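Local coordinates for protein mandelate racemase/muconate lactonizing enzyme (Polaromonas sp., PDB 2OG9) that probably catalyses the racemisation or a related isomerisation of an alpha-hydroxy acid, as a TIM-barrel member of the mandelate racemase branch of the enolase superfamily, at residues Phe230-Pro241 with Phe257-Met266. Numbering follows the deposited sequence.
With CA (calcium ion), chain C.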
loop_
_atom_site.group_PDB
_atom_site.type_symbol
_atom_site.label_atom_id
_atom_site.label_comp_id
_atom_site.label_asym_id
_atom_site.label_seq_id
_atom_site.Cartn_x
_atom_site.Cartn_y
_atom_site.Cartn_z
ATOM N N PHE A 230 25.469 6.036 20.219
ATOM C CA PHE A 230 25.176 7.435 20.520
ATOM C C PHE A 230 23.842 7.685 21.220
ATOM O O PHE A 230 23.648 8.747 21.807
ATOM C CB PHE A 230 25.227 8.282 19.242
ATOM C CG PHE A 230 26.621 8.606 18.775
ATOM C CD1 PHE A 230 27.557 9.152 19.652
ATOM C CD2 PHE A 230 26.989 8.397 17.449
ATOM C CE1 PHE A 230 28.842 9.485 19.215
ATOM C CE2 PHE A 230 28.268 8.727 17.000
ATOM C CZ PHE A 230 29.196 9.273 17.886
ATOM N N GLU A 231 22.929 6.719 21.164
ATOM C CA GLU A 231 21.610 6.874 21.783
ATOM C C GLU A 231 21.611 7.464 23.195
ATOM O O GLU A 231 20.861 8.397 23.479
ATOM C CB GLU A 231 20.864 5.531 21.808
ATOM C CG GLU A 231 20.231 5.111 20.488
ATOM C CD GLU A 231 18.920 5.831 20.192
ATOM O OE1 GLU A 231 18.936 7.060 19.964
ATOM O OE2 GLU A 231 17.866 5.163 20.188
ATOM N N PRO A 232 22.441 6.919 24.104
ATOM C CA PRO A 232 22.490 7.434 25.479
ATOM C C PRO A 232 22.931 8.893 25.581
ATOM O O PRO A 232 22.578 9.589 26.534
ATOM C CB PRO A 232 23.479 6.492 26.167
ATOM C CG PRO A 232 23.339 5.223 25.397
ATOM C CD PRO A 232 23.286 5.721 23.973
ATOM N N PHE A 233 23.704 9.342 24.597
ATOM C CA PHE A 233 24.219 10.712 24.558
ATOM C C PHE A 233 23.154 11.800 24.458
ATOM O O PHE A 233 23.400 12.945 24.835
ATOM C CB PHE A 233 25.188 10.868 23.383
ATOM C CG PHE A 233 26.563 10.329 23.648
ATOM C CD1 PHE A 233 27.547 11.144 24.200
ATOM C CD2 PHE A 233 26.879 9.007 23.344
ATOM C CE1 PHE A 233 28.831 10.651 24.444
ATOM C CE2 PHE A 233 28.156 8.504 23.585
ATOM C CZ PHE A 233 29.134 9.327 24.135
ATOM N N ASN A 234 21.977 11.451 23.946
ATOM C CA ASN A 234 20.899 12.427 23.782
ATOM C C ASN A 234 21.330 13.596 22.902
ATOM O O ASN A 234 21.128 14.763 23.252
ATOM C CB ASN A 234 20.433 12.968 25.135
ATOM C CG ASN A 234 19.611 11.965 25.912
ATOM O OD1 ASN A 234 18.746 11.290 25.352
ATOM N ND2 ASN A 234 19.862 11.872 27.213
ATOM N N LEU A 235 21.933 13.279 21.763
ATOM C CA LEU A 235 22.382 14.307 20.836
ATOM C C LEU A 235 21.161 14.968 20.211
ATOM O O LEU A 235 20.091 14.366 20.148
ATOM C CB LEU A 235 23.230 13.687 19.727
ATOM C CG LEU A 235 24.504 12.943 20.129
ATOM C CD1 LEU A 235 25.085 12.271 18.892
ATOM C CD2 LEU A 235 25.502 13.914 20.752
ATOM N N VAL A 236 21.320 16.207 19.758
ATOM C CA VAL A 236 20.223 16.917 19.114
ATOM C C VAL A 236 19.920 16.156 17.830
ATOM O O VAL A 236 18.761 15.955 17.469
ATOM C CB VAL A 236 20.611 18.369 18.773
ATOM C CG1 VAL A 236 19.451 19.065 18.080
ATOM C CG2 VAL A 236 20.995 19.114 20.045
ATOM N N TRP A 237 20.976 15.732 17.138
ATOM C CA TRP A 237 20.809 14.960 15.917
ATOM C C TRP A 237 22.101 14.306 15.453
ATOM O O TRP A 237 23.188 14.630 15.937
ATOM C CB TRP A 237 20.248 15.835 14.776
ATOM C CG TRP A 237 21.187 16.886 14.222
ATOM C CD1 TRP A 237 22.436 16.688 13.689
ATOM C CD2 TRP A 237 20.922 18.289 14.096
ATOM N NE1 TRP A 237 22.955 17.881 13.240
ATOM C CE2 TRP A 237 22.048 18.878 13.478
ATOM C CE3 TRP A 237 19.837 19.105 14.444
ATOM C CZ2 TRP A 237 22.119 20.251 13.200
ATOM C CZ3 TRP A 237 19.909 20.471 14.166
ATOM C CH2 TRP A 237 21.042 21.026 13.551
ATOM N N ILE A 238 21.953 13.351 14.541
ATOM C CA ILE A 238 23.075 12.664 13.920
ATOM C C ILE A 238 22.889 13.054 12.457
ATOM O O ILE A 238 21.903 12.677 11.821
ATOM C CB ILE A 238 22.982 11.138 14.100
ATOM C CG1 ILE A 238 23.215 10.786 15.579
ATOM C CG2 ILE A 238 24.006 10.446 13.190
ATOM C CD1 ILE A 238 23.060 9.307 15.910
ATOM N N GLU A 239 23.837 13.829 11.942
ATOM C CA GLU A 239 23.778 14.360 10.584
ATOM C C GLU A 239 24.509 13.554 9.509
ATOM O O GLU A 239 25.650 13.131 9.698
ATOM C CB GLU A 239 24.321 15.795 10.625
ATOM C CG GLU A 239 24.239 16.595 9.342
ATOM C CD GLU A 239 24.748 18.014 9.547
ATOM O OE1 GLU A 239 24.569 18.543 10.664
ATOM O OE2 GLU A 239 25.315 18.607 8.605
ATOM N N GLU A 240 23.834 13.356 8.378
ATOM C CA GLU A 240 24.390 12.631 7.241
ATOM C C GLU A 240 25.110 11.334 7.598
ATOM O O GLU A 240 26.267 11.137 7.227
ATOM C CB GLU A 240 25.353 13.542 6.476
ATOM C CG GLU A 240 24.680 14.618 5.647
ATOM C CD GLU A 240 24.107 14.080 4.349
ATOM O OE1 GLU A 240 24.272 14.757 3.309
ATOM O OE2 GLU A 240 23.490 12.985 4.366
ATOM N N PRO A 241 24.437 10.427 8.321
ATOM C CA PRO A 241 25.107 9.173 8.675
ATOM C C PRO A 241 25.415 8.308 7.454
ATOM O O PRO A 241 26.372 7.534 7.463
ATOM C CB PRO A 241 24.113 8.510 9.624
ATOM C CG PRO A 241 22.775 9.000 9.096
ATOM C CD PRO A 241 23.062 10.464 8.847
ATOM N N PHE A 257 15.862 4.516 15.746
ATOM C CA PHE A 257 16.432 5.293 16.841
ATOM C C PHE A 257 15.698 6.527 17.357
ATOM O O PHE A 257 14.979 7.204 16.620
ATOM C CB PHE A 257 17.864 5.664 16.455
ATOM C CG PHE A 257 18.737 4.472 16.173
ATOM C CD1 PHE A 257 19.207 3.678 17.216
ATOM C CD2 PHE A 257 19.070 4.128 14.864
ATOM C CE1 PHE A 257 20.002 2.557 16.962
ATOM C CE2 PHE A 257 19.861 3.013 14.598
ATOM C CZ PHE A 257 20.328 2.223 15.651
ATOM N N ASP A 258 15.889 6.806 18.645
ATOM C CA ASP A 258 15.285 7.966 19.296
ATOM C C ASP A 258 15.949 9.239 18.784
ATOM O O ASP A 258 15.291 10.252 18.554
ATOM C CB ASP A 258 15.484 7.905 20.815
ATOM C CG ASP A 258 14.619 6.856 21.488
ATOM O OD1 ASP A 258 13.731 6.278 20.823
ATOM O OD2 ASP A 258 14.825 6.622 22.700
ATOM N N THR A 259 17.268 9.176 18.624
ATOM C CA THR A 259 18.039 10.323 18.151
ATOM C C THR A 259 17.615 10.766 16.757
ATOM O O THR A 259 17.560 9.962 15.824
ATOM C CB THR A 259 19.543 10.004 18.104
ATOM O OG1 THR A 259 19.974 9.560 19.397
ATOM C CG2 THR A 259 20.340 11.250 17.713
ATOM N N PRO A 260 17.306 12.059 16.597
ATOM C CA PRO A 260 16.895 12.571 15.291
ATOM C C PRO A 260 17.994 12.396 14.251
ATOM O O PRO A 260 19.183 12.500 14.561
ATOM C CB PRO A 260 16.617 14.045 15.569
ATOM C CG PRO A 260 16.108 14.018 16.983
ATOM C CD PRO A 260 17.068 13.059 17.653
ATOM N N ILE A 261 17.578 12.114 13.024
ATOM C CA ILE A 261 18.486 11.967 11.903
ATOM C C ILE A 261 18.294 13.232 11.083
ATOM O O ILE A 261 17.165 13.643 10.817
ATOM C CB ILE A 261 18.121 10.750 11.042
ATOM C CG1 ILE A 261 18.229 9.480 11.890
ATOM C CG2 ILE A 261 19.025 10.684 9.800
ATOM C CD1 ILE A 261 19.596 9.286 12.532
ATOM N N ALA A 262 19.400 13.861 10.707
ATOM C CA ALA A 262 19.349 15.083 9.924
ATOM C C ALA A 262 20.047 14.848 8.601
ATOM O O ALA A 262 21.133 14.281 8.563
ATOM C CB ALA A 262 20.035 16.209 10.673
ATOM N N THR A 263 19.422 15.279 7.513
ATOM C CA THR A 263 20.033 15.111 6.204
ATOM C C THR A 263 19.391 16.052 5.190
ATOM O O THR A 263 18.392 16.708 5.491
ATOM C CB THR A 263 19.892 13.650 5.721
ATOM O OG1 THR A 263 20.630 13.477 4.505
ATOM C CG2 THR A 263 18.431 13.305 5.484
ATOM N N GLY A 264 19.982 16.131 4.000
ATOM C CA GLY A 264 19.442 16.981 2.953
ATOM C C GLY A 264 20.356 18.083 2.446
ATOM O O GLY A 264 20.107 18.653 1.384
ATOM N N GLU A 265 21.421 18.381 3.188
ATOM C CA GLU A 265 22.342 19.445 2.798
ATOM C C GLU A 265 22.975 19.259 1.421
ATOM O O GLU A 265 23.366 20.234 0.784
ATOM C CB GLU A 265 23.449 19.603 3.852
ATOM C CG GLU A 265 24.341 18.379 4.006
ATOM C CD GLU A 265 25.285 18.472 5.194
ATOM O OE1 GLU A 265 26.330 19.151 5.088
ATOM O OE2 GLU A 265 24.977 17.863 6.241
HETATM N N MSE A 266 23.064 18.020 0.950
HETATM C CA MSE A 266 23.677 17.756 -0.354
HETATM C C MSE A 266 22.728 17.843 -1.547
HETATM O O MSE A 266 23.172 17.943 -2.696
HETATM C CB MSE A 266 24.326 16.369 -0.358
HETATM C CG MSE A 266 25.413 16.186 0.685
HETATM SE SE MSE A 266 26.812 17.503 0.473
HETATM C CE MSE A 266 27.529 16.878 -1.217
HETATM CA CA CA C . 13.070 8.134 15.470
HETATM O O HOH W 1 21.805 10.682 20.969
HETATM O O HOH W 2 13.085 9.725 17.159
HETATM O O HOH W 3 14.983 9.348 14.519
HETATM O O HOH W 4 12.067 9.475 13.722
HETATM O O HOH W 5 10.633 8.198 15.810
HETATM O O HOH W 6 11.943 6.282 16.443
#
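The carboxylate of Glu231 takes three hydrogen bonds from the turn that follows helix 247-256. Its OE2 accepts from Asp258 N at 3.0 Å, in a nearly straight bond of 171°. Its OE1 is gripped twice, by Thr259 N on the syn side and by Thr259 OG1 at 2.8 Å. The chain of Glu231 is bent at chi2 (-78°), which brings the carboxylate back to this turn and sets OE2 at the edge of the Phe257 ring. With an alanine here, the amides of Asp258 and Thr259 and the Thr259 hydroxyl would probably lose their shared acceptor, and the turn would be less firmly held. Water 1 ties Thr259 OG1 to Phe230 O and Leu235 N. With its hydroxyl turned to these partners, Thr259 lays CG2 against Ile238 CG1, 3.6 Å away.

Next come two parallel strands. Ile238 N bonds to Pro260 O, Ala262 N to Ile238 O, and Glu240 N to Ala262 O. Ala262 CB sits over the five-membered ring of Trp237 in a CH-pi contact, 3.9 Å from its centroid. At the C-terminal ends the contact turns acidic. Glu239 stretches out to place OE2 2.5 Å from Glu265 OE2, the carboxylate planes 52° apart. With Asp213, these two probably correspond to the family's metal-binding acids, although the calcium here lies at Phe257. Glu240 OE2 accepts from Thr263 OG1 at 2.9 Å, the hydroxyl standing above the carboxylate plane. Glu240 OE1 is buried against CG of Met266, a selenomethionine, with no polar partner.

Phe257 O binds a calcium ion at 2.4 Å, together with Ala254 O and five waters. Asp258 forms a salt bridge with Arg228 of a second subunit. The contact closes a beta-alpha-beta unit of the TIM barrel: strand 238-239 lies between strands 210-213 and 261-263, helix 247-256 links the pair, and helix 220-230 packs on Ile238 and Phe257.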